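Local coordinates for protein sugar-binding transcriptional regulator, LacI family (Enterococcus faecalis, PDB 3CS3) that probably acts as a DNA-binding transcription factor of the LacI family, its periplasmic-binding-protein-like C-terminal domain being the likely sugar sensor, at residues G60-D65 with V84-T89; N94-L99 with A252-I257; E72-A77 with T90-I95; G12-D17 with I42-K47. One frame throughout, in Å; residues are numbered along the deposited sequence.

Contact 1: residues G60-D65 with V84-T89; sequences GAIILD and VVLDRT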
loop_
_atom_site.group_PDB
_atom_site.type_symbol
_atom_site.label_atom_id
_atom_site.label_comp_id
_atom_site.label_asym_id
_atom_site.label_seq_id
_atom_site.Cartn_x
_atom_site.Cartn_y
_atom_site.Cartn_z
ATOM N N GLY A 60 4.827 -13.879 18.199
ATOM C CA GLY A 60 5.680 -12.712 18.380
ATOM C C GLY A 60 5.273 -11.566 17.474
ATOM O O GLY A 60 4.430 -11.736 16.596
ATOM N N ALA A 61 5.877 -10.398 17.675
ATOM C CA ALA A 61 5.484 -9.215 16.919
ATOM C C ALA A 61 6.648 -8.497 16.249
ATOM O O ALA A 61 7.758 -8.454 16.785
ATOM C CB ALA A 61 4.686 -8.244 17.804
ATOM N N ILE A 62 6.378 -7.955 15.063
ATOM C CA ILE A 62 7.260 -7.004 14.406
ATOM C C ILE A 62 6.501 -5.680 14.335
ATOM O O ILE A 62 5.423 -5.615 13.749
ATOM C CB ILE A 62 7.686 -7.484 12.997
ATOM C CG1 ILE A 62 8.562 -8.739 13.097
ATOM C CG2 ILE A 62 8.435 -6.383 12.244
ATOM C CD1 ILE A 62 8.780 -9.443 11.767
ATOM N N ILE A 63 7.057 -4.632 14.941
ATOM C CA ILE A 63 6.352 -3.352 15.079
ATOM C C ILE A 63 6.988 -2.221 14.266
ATOM O O ILE A 63 8.157 -1.865 14.472
ATOM C CB ILE A 63 6.274 -2.884 16.566
ATOM C CG1 ILE A 63 5.914 -4.037 17.520
ATOM C CG2 ILE A 63 5.341 -1.659 16.725
ATOM C CD1 ILE A 63 4.457 -4.378 17.600
ATOM N N LEU A 64 6.204 -1.661 13.349
ATOM C CA LEU A 64 6.535 -0.402 12.695
ATOM C C LEU A 64 5.309 0.516 12.753
ATOM O O LEU A 64 4.558 0.635 11.784
ATOM C CB LEU A 64 7.017 -0.643 11.257
ATOM C CG LEU A 64 7.384 0.498 10.285
ATOM C CD1 LEU A 64 7.945 1.744 10.958
ATOM C CD2 LEU A 64 8.355 -0.015 9.251
ATOM N N ASP A 65 5.125 1.163 13.905
ATOM C CA ASP A 65 3.955 1.994 14.175
ATOM C C ASP A 65 4.249 2.892 15.370
ATOM O O ASP A 65 4.313 2.410 16.496
ATOM C CB ASP A 65 2.738 1.105 14.480
ATOM C CG ASP A 65 1.445 1.898 14.683
ATOM O OD1 ASP A 65 1.424 3.138 14.499
ATOM O OD2 ASP A 65 0.429 1.258 15.033
ATOM N N VAL A 84 10.330 -7.579 17.756
ATOM C CA VAL A 84 11.308 -6.775 17.025
ATOM C C VAL A 84 10.697 -5.412 16.667
ATOM O O VAL A 84 9.642 -5.336 16.041
ATOM C CB VAL A 84 11.854 -7.512 15.776
ATOM C CG1 VAL A 84 12.783 -6.617 14.985
ATOM C CG2 VAL A 84 12.611 -8.761 16.203
ATOM N N VAL A 85 11.345 -4.342 17.114
ATOM C CA VAL A 85 10.911 -2.992 16.781
ATOM C C VAL A 85 11.716 -2.434 15.613
ATOM O O VAL A 85 12.930 -2.641 15.513
ATOM C CB VAL A 85 10.944 -2.024 18.002
ATOM C CG1 VAL A 85 9.809 -2.342 18.963
ATOM C CG2 VAL A 85 12.278 -2.074 18.716
ATOM N N LEU A 86 11.012 -1.749 14.721
ATOM C CA LEU A 86 11.600 -1.184 13.519
ATOM C C LEU A 86 11.528 0.339 13.562
ATOM O O LEU A 86 11.905 1.017 12.608
ATOM C CB LEU A 86 10.847 -1.688 12.284
ATOM C CG LEU A 86 10.612 -3.180 12.023
ATOM C CD1 LEU A 86 10.131 -3.345 10.593
ATOM C CD2 LEU A 86 11.857 -4.028 12.251
ATOM N N ASP A 87 11.063 0.870 14.690
ATOM C CA ASP A 87 10.640 2.262 14.763
ATOM C C ASP A 87 11.148 3.031 15.981
ATOM O O ASP A 87 10.874 4.227 16.107
ATOM C CB ASP A 87 9.103 2.336 14.705
ATOM C CG ASP A 87 8.420 1.583 15.852
ATOM O OD1 ASP A 87 9.095 0.908 16.660
ATOM O OD2 ASP A 87 7.183 1.666 15.947
ATOM N N ARG A 88 11.862 2.340 16.874
ATOM C CA ARG A 88 12.313 2.911 18.146
ATOM C C ARG A 88 13.447 2.097 18.763
ATOM O O ARG A 88 13.713 0.973 18.331
ATOM C CB ARG A 88 11.152 2.999 19.139
ATOM C CG ARG A 88 10.700 1.667 19.712
ATOM C CD ARG A 88 9.308 1.773 20.284
ATOM N NE ARG A 88 8.306 1.751 19.227
ATOM C CZ ARG A 88 7.011 1.979 19.411
ATOM N NH1 ARG A 88 6.180 1.913 18.385
ATOM N NH2 ARG A 88 6.541 2.255 20.618
ATOM N N THR A 89 14.108 2.672 19.769
ATOM C CA THR A 89 15.148 1.959 20.517
ATOM C C THR A 89 14.579 1.386 21.804
ATOM O O THR A 89 13.565 1.864 22.320
ATOM C CB THR A 89 16.363 2.845 20.877
ATOM O OG1 THR A 89 15.926 3.975 21.637
ATOM C CG2 THR A 89 17.092 3.311 19.628
#
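The beta-alpha-beta unit formed by strand 60-64, helix 70-78 and strand 82-85 brings I63 and V85 side by side as parallel neighbours in the sheet. Three backbone bonds join the strands: V84 N to A61 O, I63 N to V84 O, and L86 N to I63 O, each at 2.9 Å. Side chains divide between two faces. On that of I62 and V84, CG2 of I62 meets L86 CD1 at 3.9 Å, and L64 crosses L86 at about a right angle, CD2 against the same CD1; A239 of helix 232-247 packs on L86 there. On that of I63 and V85, I73 of helix 70-78 covers both residues. Beyond the paired strands the carboxylate of D87 takes over. Its CG sits between the backbone N and the carbonyl carbon (chi1 60°), which directs OD2 to D65 N at 2.9 Å. R88 holds the same carboxylate side-on, NE on OD1 at 2.8 Å and NH1 on OD2 at 2.6 Å, both oxygens lying close to the guanidinium plane. The far nitrogen, NH2, bonds F68 O and T70 OG1. Two N-H groups therefore share D87 OD2, with D65 N and R88 NH1 arriving from opposite faces of the carboxylate.

Contact 2: residues N94-L99 with A252-I257; sequences NIRQVL and AESEHI. With SO4 (sulfate ion), chain E; SO4 (sulfate ion), chain B; SO4 (sulfate ion), chain C.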
loop_
_atom_site.group_PDB
_atom_site.type_symbol
_atom_site.label_atom_id
_atom_site.label_comp_id
_atom_site.label_asym_id
_atom_site.label_seq_id
_atom_site.Cartn_x
_atom_site.Cartn_y
_atom_site.Cartn_z
ATOM N N ASN A 94 13.764 -9.495 25.645
ATOM C CA ASN A 94 12.749 -9.973 24.687
ATOM C C ASN A 94 12.418 -9.015 23.534
ATOM O O ASN A 94 11.559 -9.314 22.707
ATOM C CB ASN A 94 11.464 -10.458 25.380
ATOM C CG ASN A 94 11.391 -11.960 25.487
ATOM O OD1 ASN A 94 11.849 -12.687 24.598
ATOM N ND2 ASN A 94 10.797 -12.440 26.573
ATOM N N ILE A 95 13.099 -7.872 23.481
ATOM C CA ILE A 95 12.928 -6.933 22.379
ATOM C C ILE A 95 14.258 -6.662 21.672
ATOM O O ILE A 95 15.284 -6.489 22.321
ATOM C CB ILE A 95 12.238 -5.607 22.821
ATOM C CG1 ILE A 95 11.012 -5.899 23.705
ATOM C CG2 ILE A 95 11.808 -4.795 21.596
ATOM C CD1 ILE A 95 10.376 -4.677 24.343
ATOM N N ARG A 96 14.235 -6.668 20.340
ATOM C CA ARG A 96 15.388 -6.279 19.532
ATOM C C ARG A 96 15.013 -5.193 18.536
ATOM O O ARG A 96 13.833 -4.956 18.306
ATOM C CB ARG A 96 15.972 -7.485 18.799
ATOM C CG ARG A 96 16.557 -8.532 19.725
ATOM C CD ARG A 96 17.743 -8.002 20.548
ATOM N NE ARG A 96 18.370 -9.120 21.244
ATOM C CZ ARG A 96 18.052 -9.509 22.476
ATOM N NH1 ARG A 96 17.136 -8.848 23.173
ATOM N NH2 ARG A 96 18.655 -10.558 23.013
ATOM N N GLN A 97 16.020 -4.547 17.945
ATOM C CA GLN A 97 15.807 -3.432 17.018
ATOM C C GLN A 97 16.376 -3.728 15.647
ATOM O O GLN A 97 17.510 -4.181 15.535
ATOM C CB GLN A 97 16.488 -2.160 17.521
ATOM C CG GLN A 97 16.212 -1.778 18.955
ATOM C CD GLN A 97 17.292 -0.866 19.527
ATOM O OE1 GLN A 97 17.319 -0.608 20.729
ATOM N NE2 GLN A 97 18.185 -0.374 18.668
ATOM N N VAL A 98 15.594 -3.474 14.601
ATOM C CA VAL A 98 16.139 -3.395 13.242
ATOM C C VAL A 98 15.737 -2.041 12.664
ATOM O O VAL A 98 14.634 -1.872 12.149
ATOM C CB VAL A 98 15.692 -4.560 12.310
ATOM C CG1 VAL A 98 16.452 -4.493 10.987
ATOM C CG2 VAL A 98 15.933 -5.909 12.960
ATOM N N LEU A 99 16.644 -1.077 12.771
ATOM C CA LEU A 99 16.323 0.321 12.495
ATOM C C LEU A 99 16.994 0.841 11.235
ATOM O O LEU A 99 18.040 0.341 10.836
ATOM C CB LEU A 99 16.732 1.192 13.683
ATOM C CG LEU A 99 16.228 0.810 15.076
ATOM C CD1 LEU A 99 16.745 1.798 16.099
ATOM C CD2 LEU A 99 14.710 0.745 15.125
ATOM N N ALA A 252 20.606 -12.722 18.785
ATOM C CA ALA A 252 19.886 -11.935 17.804
ATOM C C ALA A 252 20.194 -10.465 18.035
ATOM O O ALA A 252 19.355 -9.733 18.544
ATOM C CB ALA A 252 18.393 -12.194 17.934
ATOM N N GLU A 253 21.397 -10.037 17.663
ATOM C CA GLU A 253 21.849 -8.669 17.928
ATOM C C GLU A 253 21.092 -7.636 17.104
ATOM O O GLU A 253 20.778 -7.878 15.941
ATOM C CB GLU A 253 23.352 -8.536 17.672
ATOM C CG GLU A 253 24.226 -9.237 18.702
ATOM C CD GLU A 253 25.694 -9.276 18.308
ATOM O OE1 GLU A 253 26.520 -9.700 19.145
ATOM O OE2 GLU A 253 26.025 -8.888 17.164
ATOM N N SER A 254 20.804 -6.492 17.721
ATOM C CA SER A 254 20.168 -5.367 17.041
ATOM C C SER A 254 21.047 -4.827 15.914
ATOM O O SER A 254 22.267 -4.790 16.038
ATOM C CB SER A 254 19.830 -4.254 18.030
ATOM O OG SER A 254 18.787 -4.653 18.904
ATOM N N GLU A 255 20.410 -4.434 14.813
ATOM C CA GLU A 255 21.110 -4.061 13.592
ATOM C C GLU A 255 20.547 -2.789 12.971
ATOM O O GLU A 255 19.456 -2.344 13.328
ATOM C CB GLU A 255 21.030 -5.195 12.570
ATOM C CG GLU A 255 22.038 -6.306 12.803
ATOM C CD GLU A 255 22.090 -7.307 11.669
ATOM O OE1 GLU A 255 22.213 -6.893 10.495
ATOM O OE2 GLU A 255 22.027 -8.518 11.958
ATOM N N HIS A 256 21.307 -2.211 12.042
ATOM C CA HIS A 256 20.852 -1.070 11.264
ATOM C C HIS A 256 20.781 -1.426 9.795
ATOM O O HIS A 256 21.488 -2.328 9.324
ATOM C CB HIS A 256 21.756 0.156 11.463
ATOM C CG HIS A 256 21.608 0.797 12.805
ATOM N ND1 HIS A 256 22.350 0.409 13.899
ATOM C CD2 HIS A 256 20.786 1.783 13.237
ATOM C CE1 HIS A 256 21.999 1.136 14.946
ATOM N NE2 HIS A 256 21.049 1.974 14.571
ATOM N N ILE A 257 19.911 -0.711 9.087
ATOM C CA ILE A 257 19.759 -0.830 7.646
ATOM C C ILE A 257 20.337 0.442 7.025
ATOM O O ILE A 257 19.883 1.550 7.322
ATOM C CB ILE A 257 18.265 -1.041 7.262
ATOM C CG1 ILE A 257 17.742 -2.370 7.839
ATOM C CG2 ILE A 257 18.039 -0.935 5.739
ATOM C CD1 ILE A 257 18.430 -3.638 7.305
HETATM S S SO4 E . 21.845 -11.011 21.652
HETATM O O1 SO4 E . 21.677 -9.625 21.226
HETATM O O2 SO4 E . 20.653 -11.781 21.309
HETATM O O3 SO4 E . 23.006 -11.592 20.985
HETATM O O4 SO4 E . 22.045 -11.039 23.098
HETATM S S SO4 B . 16.842 -11.407 25.891
HETATM O O1 SO4 B . 16.824 -11.731 27.313
HETATM O O2 SO4 B . 15.572 -11.808 25.294
HETATM O O3 SO4 B . 17.043 -9.971 25.730
HETATM O O4 SO4 B . 17.929 -12.129 25.236
HETATM S S SO4 C . 25.017 -2.608 12.819
HETATM O O1 SO4 C . 26.029 -1.920 12.036
HETATM O O2 SO4 C . 25.613 -3.728 13.543
HETATM O O3 SO4 C . 24.404 -1.702 13.788
HETATM O O4 SO4 C . 24.015 -3.091 11.878
HETATM O O HOH W 1 19.675 -0.614 16.186
#
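O2 of the chain E sulfate is gripped from both segments, by A252 N at 2.7 Å and by R96 NH2 at 2.9 Å. R96, bent at chi2 (-63°), passes A252 O, to which NE makes a weak bond. Its guanidinium joins this ion to a second sulfate, both probably from the crystallisation liquor: NH1 reaches O3 of the chain B sulfate, and NH2 also bonds O4 of that ion. Further along, S254 OG receives the N-H of Q97 at 2.9 Å, taking the place of a backbone carbonyl just before the regular strand pairing begins. OG lies beside its own backbone N (chi1 -69°), and CB of Q97 packs against it. From there the parallel ladder proceeds: E255 N bonds Q97 O, L99 N bonds E255 O at 3.1 Å, and I257 N bonds L99 O at 2.8 Å. CG1 of V98 meets CG1 of I257 obliquely, while W235 of helix 232-247 packs on I257. H256 presents its ring edge to a third sulfate, ND1 to O3 of the chain C ion at 2.9 Å, nearly straight at 177°. Strand 255-262 thus returns from far along the chain and adds a strand parallel to 95-100 in the mixed sheet of a periplasmic-binding-protein-like fold.

Contact 3: residues E72-A77 with T90-I95; sequences EIEKFA and TEHRNI. With SO4 (sulfate ion), chain B.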
loop_
_atom_site.group_PDB
_atom_site.type_symbol
_atom_site.label_atom_id
_atom_site.label_comp_id
_atom_site.label_asym_id
_atom_site.label_seq_id
_atom_site.Cartn_x
_atom_site.Cartn_y
_atom_site.Cartn_z
ATOM N N GLU A 72 2.898 -0.438 26.176
ATOM C CA GLU A 72 2.165 -1.599 25.655
ATOM C C GLU A 72 3.084 -2.665 25.060
ATOM O O GLU A 72 2.781 -3.858 25.145
ATOM C CB GLU A 72 1.132 -1.174 24.606
ATOM C CG GLU A 72 -0.318 -1.417 24.997
ATOM C CD GLU A 72 -0.817 -0.464 26.064
ATOM O OE1 GLU A 72 -1.046 -0.924 27.205
ATOM O OE2 GLU A 72 -0.978 0.740 25.763
ATOM N N ILE A 73 4.193 -2.233 24.456
ATOM C CA ILE A 73 5.174 -3.159 23.872
ATOM C C ILE A 73 5.885 -3.939 24.978
ATOM O O ILE A 73 5.969 -5.165 24.912
ATOM C CB ILE A 73 6.180 -2.446 22.911
ATOM C CG1 ILE A 73 5.438 -1.878 21.698
ATOM C CG2 ILE A 73 7.290 -3.395 22.452
ATOM C CD1 ILE A 73 6.317 -1.220 20.658
ATOM N N GLU A 74 6.354 -3.224 26.002
ATOM C CA GLU A 74 6.966 -3.839 27.186
ATOM C C GLU A 74 6.070 -4.871 27.887
ATOM O O GLU A 74 6.543 -5.951 28.244
ATOM C CB GLU A 74 7.430 -2.772 28.183
ATOM C CG GLU A 74 8.930 -2.455 28.123
ATOM C CD GLU A 74 9.247 -1.036 27.671
ATOM O OE1 GLU A 74 8.324 -0.202 27.591
ATOM O OE2 GLU A 74 10.436 -0.748 27.416
ATOM N N LYS A 75 4.789 -4.538 28.063
ATOM C CA LYS A 75 3.803 -5.433 28.691
ATOM C C LYS A 75 3.589 -6.727 27.906
ATOM O O LYS A 75 3.379 -7.791 28.493
ATOM C CB LYS A 75 2.452 -4.732 28.857
ATOM C CG LYS A 75 2.361 -3.775 30.030
ATOM C CD LYS A 75 0.972 -3.158 30.099
ATOM C CE LYS A 75 0.852 -2.177 31.252
ATOM N NZ LYS A 75 -0.501 -1.554 31.304
ATOM N N PHE A 76 3.633 -6.618 26.580
ATOM C CA PHE A 76 3.519 -7.766 25.687
ATOM C C PHE A 76 4.799 -8.608 25.719
ATOM O O PHE A 76 4.747 -9.823 25.537
ATOM C CB PHE A 76 3.195 -7.289 24.268
ATOM C CG PHE A 76 2.787 -8.389 23.320
ATOM C CD1 PHE A 76 1.727 -9.237 23.619
ATOM C CD2 PHE A 76 3.447 -8.551 22.106
ATOM C CE1 PHE A 76 1.352 -10.245 22.734
ATOM C CE2 PHE A 76 3.078 -9.555 21.215
ATOM C CZ PHE A 76 2.030 -10.402 21.529
ATOM N N ALA A 77 5.934 -7.958 25.977
ATOM C CA ALA A 77 7.230 -8.635 26.070
ATOM C C ALA A 77 7.397 -9.420 27.371
ATOM O O ALA A 77 7.998 -10.502 27.380
ATOM C CB ALA A 77 8.373 -7.636 25.896
ATOM N N THR A 90 15.250 0.365 22.321
ATOM C CA THR A 90 14.785 -0.351 23.497
ATOM C C THR A 90 15.974 -0.898 24.282
ATOM O O THR A 90 17.084 -1.005 23.753
ATOM C CB THR A 90 13.827 -1.498 23.101
ATOM O OG1 THR A 90 13.254 -2.078 24.278
ATOM C CG2 THR A 90 14.563 -2.573 22.303
ATOM N N GLU A 91 15.736 -1.230 25.547
ATOM C CA GLU A 91 16.758 -1.835 26.387
ATOM C C GLU A 91 16.179 -3.058 27.092
ATOM O O GLU A 91 16.898 -3.814 27.753
ATOM C CB GLU A 91 17.287 -0.816 27.400
ATOM C CG GLU A 91 18.777 -0.959 27.706
ATOM C CD GLU A 91 19.655 -0.748 26.479
ATOM O OE1 GLU A 91 19.672 0.380 25.940
ATOM O OE2 GLU A 91 20.328 -1.713 26.056
ATOM N N HIS A 92 14.872 -3.241 26.920
ATOM C CA HIS A 92 14.120 -4.334 27.524
ATOM C C HIS A 92 14.534 -5.684 26.945
ATOM O O HIS A 92 14.875 -5.789 25.764
ATOM C CB HIS A 92 12.624 -4.101 27.304
ATOM C CG HIS A 92 11.739 -4.918 28.194
ATOM N ND1 HIS A 92 11.097 -6.059 27.764
ATOM C CD2 HIS A 92 11.376 -4.749 29.489
ATOM C CE1 HIS A 92 10.381 -6.561 28.754
ATOM N NE2 HIS A 92 10.535 -5.786 29.812
ATOM N N ARG A 93 14.526 -6.709 27.793
ATOM C CA ARG A 93 14.765 -8.073 27.337
ATOM C C ARG A 93 13.541 -8.555 26.564
ATOM O O ARG A 93 12.430 -8.066 26.794
ATOM C CB ARG A 93 15.106 -9.014 28.504
ATOM C CG ARG A 93 14.050 -9.110 29.602
ATOM C CD ARG A 93 14.188 -10.407 30.382
ATOM N NE ARG A 93 13.818 -11.571 29.576
ATOM C CZ ARG A 93 13.935 -12.838 29.970
ATOM N NH1 ARG A 93 13.566 -13.818 29.156
ATOM N NH2 ARG A 93 14.420 -13.130 31.171
ATOM N N ASN A 94 13.764 -9.495 25.645
ATOM C CA ASN A 94 12.749 -9.973 24.687
ATOM C C ASN A 94 12.418 -9.015 23.534
ATOM O O ASN A 94 11.559 -9.314 22.707
ATOM C CB ASN A 94 11.464 -10.458 25.380
ATOM C CG ASN A 94 11.391 -11.960 25.487
ATOM O OD1 ASN A 94 11.849 -12.687 24.598
ATOM N ND2 ASN A 94 10.797 -12.440 26.573
ATOM N N ILE A 95 13.099 -7.872 23.481
ATOM C CA ILE A 95 12.928 -6.933 22.379
ATOM C C ILE A 95 14.258 -6.662 21.672
ATOM O O ILE A 95 15.284 -6.489 22.321
ATOM C CB ILE A 95 12.238 -5.607 22.821
ATOM C CG1 ILE A 95 11.012 -5.899 23.705
ATOM C CG2 ILE A 95 11.808 -4.795 21.596
ATOM C CD1 ILE A 95 10.376 -4.677 24.343
HETATM S S SO4 B . 16.842 -11.407 25.891
HETATM O O1 SO4 B . 16.824 -11.731 27.313
HETATM O O2 SO4 B . 15.572 -11.808 25.294
HETATM O O3 SO4 B . 17.043 -9.971 25.730
HETATM O O4 SO4 B . 17.929 -12.129 25.236
#
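H92 lies against E74 and A77 where helix 70-78 packs on the loop leading to strand 95-100, at the start of a type II beta turn from H92 to I95. From its CB, 4.0 Å from E74 OE2, the side chain runs with CG anti to the backbone N (chi1 -163°), which turns the imidazole toward the helix, against E74 and A77. E74 CG stands over one ring face in a CH-pi contact, 3.9 Å from the centroid and 22° off the normal, shifted toward the rim so that CD2 is the ring atom nearest to it. The E74 chain bends at chi2, and its carboxylate plane is turned 76° from the ring. Further round, ND1 and CE1 of H92 both meet A77 CB, the latter at 3.7 Å. At the tip, NE2 makes a weak hydrogen bond to E78, just beyond the helical segment. The main-chain N of H92 is held weakly by T90 OG1, and N94 N donates to O2 of a sulfate at 3.0 Å, on the side of the turn remote from the helix. N94 OD1 bonds S82, tying the turn to the strand that follows the helix. The rest of the contact is apolar, and I83 of strand 82-85 packs on I73 and A77. A77 CB touches CG1 of I95, whose CD1 continues to I73 CG2 at 3.8 Å, the two isoleucines crossing at about a right angle.

Contact 4: residues G12-D17 with I42-K47; sequences GVYLAD and IVCSGK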
loop_
_atom_site.group_PDB
_atom_site.type_symbol
_atom_site.label_atom_id
_atom_site.label_comp_id
_atom_site.label_asym_id
_atom_site.label_seq_id
_atom_site.Cartn_x
_atom_site.Cartn_y
_atom_site.Cartn_z
ATOM N N GLY A 12 2.637 -11.455 14.355
ATOM C CA GLY A 12 1.823 -10.259 14.139
ATOM C C GLY A 12 2.688 -9.090 13.700
ATOM O O GLY A 12 3.684 -8.772 14.341
ATOM N N VAL A 13 2.323 -8.457 12.593
ATOM C CA VAL A 13 3.075 -7.319 12.093
ATOM C C VAL A 13 2.209 -6.071 12.228
ATOM O O VAL A 13 1.147 -5.974 11.621
ATOM C CB VAL A 13 3.552 -7.537 10.643
ATOM C CG1 VAL A 13 4.296 -6.316 10.129
ATOM C CG2 VAL A 13 4.447 -8.778 10.556
ATOM N N TYR A 14 2.660 -5.130 13.051
ATOM C CA TYR A 14 1.870 -3.944 13.361
ATOM C C TYR A 14 2.395 -2.722 12.621
ATOM O O TYR A 14 3.459 -2.191 12.939
ATOM C CB TYR A 14 1.789 -3.726 14.880
ATOM C CG TYR A 14 0.985 -4.810 15.561
ATOM C CD1 TYR A 14 -0.391 -4.673 15.731
ATOM C CD2 TYR A 14 1.591 -5.995 15.991
ATOM C CE1 TYR A 14 -1.141 -5.670 16.331
ATOM C CE2 TYR A 14 0.851 -7.000 16.588
ATOM C CZ TYR A 14 -0.515 -6.827 16.758
ATOM O OH TYR A 14 -1.265 -7.815 17.350
ATOM N N LEU A 15 1.644 -2.318 11.600
ATOM C CA LEU A 15 2.008 -1.194 10.741
ATOM C C LEU A 15 1.129 0.009 11.038
ATOM O O LEU A 15 0.067 -0.126 11.636
ATOM C CB LEU A 15 1.919 -1.579 9.263
ATOM C CG LEU A 15 2.782 -2.760 8.792
ATOM C CD1 LEU A 15 2.599 -2.943 7.306
ATOM C CD2 LEU A 15 4.275 -2.598 9.137
ATOM N N ALA A 16 1.588 1.184 10.621
ATOM C CA ALA A 16 0.899 2.441 10.903
ATOM C C ALA A 16 -0.017 2.896 9.765
ATOM O O ALA A 16 -0.906 3.725 9.972
ATOM C CB ALA A 16 1.912 3.513 11.223
ATOM N N ASP A 17 0.201 2.332 8.581
ATOM C CA ASP A 17 -0.471 2.737 7.333
ATOM C C ASP A 17 -0.313 4.203 6.905
ATOM O O ASP A 17 -1.270 4.855 6.479
ATOM C CB ASP A 17 -1.931 2.256 7.240
ATOM C CG ASP A 17 -2.083 1.005 6.378
ATOM O OD1 ASP A 17 -2.959 1.000 5.487
ATOM O OD2 ASP A 17 -1.321 0.033 6.578
ATOM N N ILE A 42 0.508 -12.155 10.058
ATOM C CA ILE A 42 -0.680 -11.334 9.882
ATOM C C ILE A 42 -0.323 -9.871 10.100
ATOM O O ILE A 42 0.525 -9.543 10.935
ATOM C CB ILE A 42 -1.880 -11.765 10.763
ATOM C CG1 ILE A 42 -1.497 -11.822 12.240
ATOM C CG2 ILE A 42 -2.419 -13.102 10.280
ATOM C CD1 ILE A 42 -2.384 -10.972 13.125
ATOM N N VAL A 43 -0.953 -9.001 9.321
ATOM C CA VAL A 43 -0.663 -7.581 9.378
ATOM C C VAL A 43 -1.861 -6.859 9.972
ATOM O O VAL A 43 -2.992 -7.082 9.547
ATOM C CB VAL A 43 -0.316 -7.022 7.981
ATOM C CG1 VAL A 43 0.025 -5.538 8.055
ATOM C CG2 VAL A 43 0.840 -7.792 7.370
ATOM N N CYS A 44 -1.607 -6.013 10.967
ATOM C CA CYS A 44 -2.650 -5.215 11.593
ATOM C C CYS A 44 -2.297 -3.741 11.583
ATOM O O CYS A 44 -1.147 -3.367 11.787
ATOM C CB CYS A 44 -2.909 -5.684 13.021
ATOM S SG CYS A 44 -3.510 -7.375 13.087
ATOM N N SER A 45 -3.299 -2.904 11.344
ATOM C CA SER A 45 -3.082 -1.471 11.260
ATOM C C SER A 45 -4.271 -0.689 11.803
ATOM O O SER A 45 -5.406 -1.145 11.729
ATOM C CB SER A 45 -2.809 -1.076 9.812
ATOM O OG SER A 45 -2.181 0.183 9.778
ATOM N N GLY A 46 -4.005 0.492 12.345
ATOM C CA GLY A 46 -5.051 1.332 12.914
ATOM C C GLY A 46 -4.648 1.919 14.252
ATOM O O GLY A 46 -3.729 1.419 14.905
ATOM N N LYS A 47 -5.353 2.978 14.655
ATOM C CA LYS A 47 -5.099 3.689 15.915
ATOM C C LYS A 47 -5.377 2.842 17.158
ATOM O O LYS A 47 -4.772 3.058 18.206
ATOM C CB LYS A 47 -5.935 4.976 15.982
ATOM C CG LYS A 47 -5.366 6.153 15.191
ATOM C CD LYS A 47 -6.089 7.466 15.512
ATOM C CE LYS A 47 -5.582 8.096 16.809
ATOM N NZ LYS A 47 -6.372 9.300 17.191
#
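V13 and V43 face each other in a parallel strand pair held chiefly by backbone hydrogen bonds. V13 N donates to I42 O at 2.7 Å, C44 N to V13 O at 2.8 Å, and L15 N to C44 O at 3.0 Å. A side chain supplies the last polar link: S45 OG, anti to its backbone N (chi1 -161°), donates to L15 O at 2.9 Å from well above the carbonyl plane. Apolar contacts follow on two faces. On one, L15 CD1 crosses V43 CG1 obliquely at 3.7 Å, and helix 23-35 covers V13 and L15 through L27. On the other, CB of C44 lies 3.8 Å from Y14 CE1, in an oblique approach to the ring. The sulfur-aromatic contact is oblique too, C44 SG standing 5.1 Å from the Y14 ring centroid; F68 meets that ring edge-to-face. G12 CA packs on I42 CG1. Residues V43 to S45 pair antiparallel with a strand of the second subunit, where C44 meets C44 of that chain. Strand 10-15, helix 23-35 and strand 40-45 form a beta-alpha-beta unit, and its outer strand carries the sheet across the dimer interface.

Contacts 4, 1 and 2 lie on one mixed sheet, whose strands run in the order 40-45, 10-15, 60-64, 82-85, 95-100, 255-262 and 227-229. Contact 1 sits between the other two, its centre about 11 Å from that of contact 4 and about 9 Å from that of contact 2; the centres of contacts 2 and 4 are about 19 Å apart. Contact 3 lies beside the sheet, packing helix 70-78 on the loop into strand 95-100; it alternates along the chain with contact 1 and shares N94 and I95 with contact 2. Contact 4 closes before contact 1 opens, whereas contact 2 needs the distant strand 255-262, so chain-local units and a late return together complete one of the two lobes.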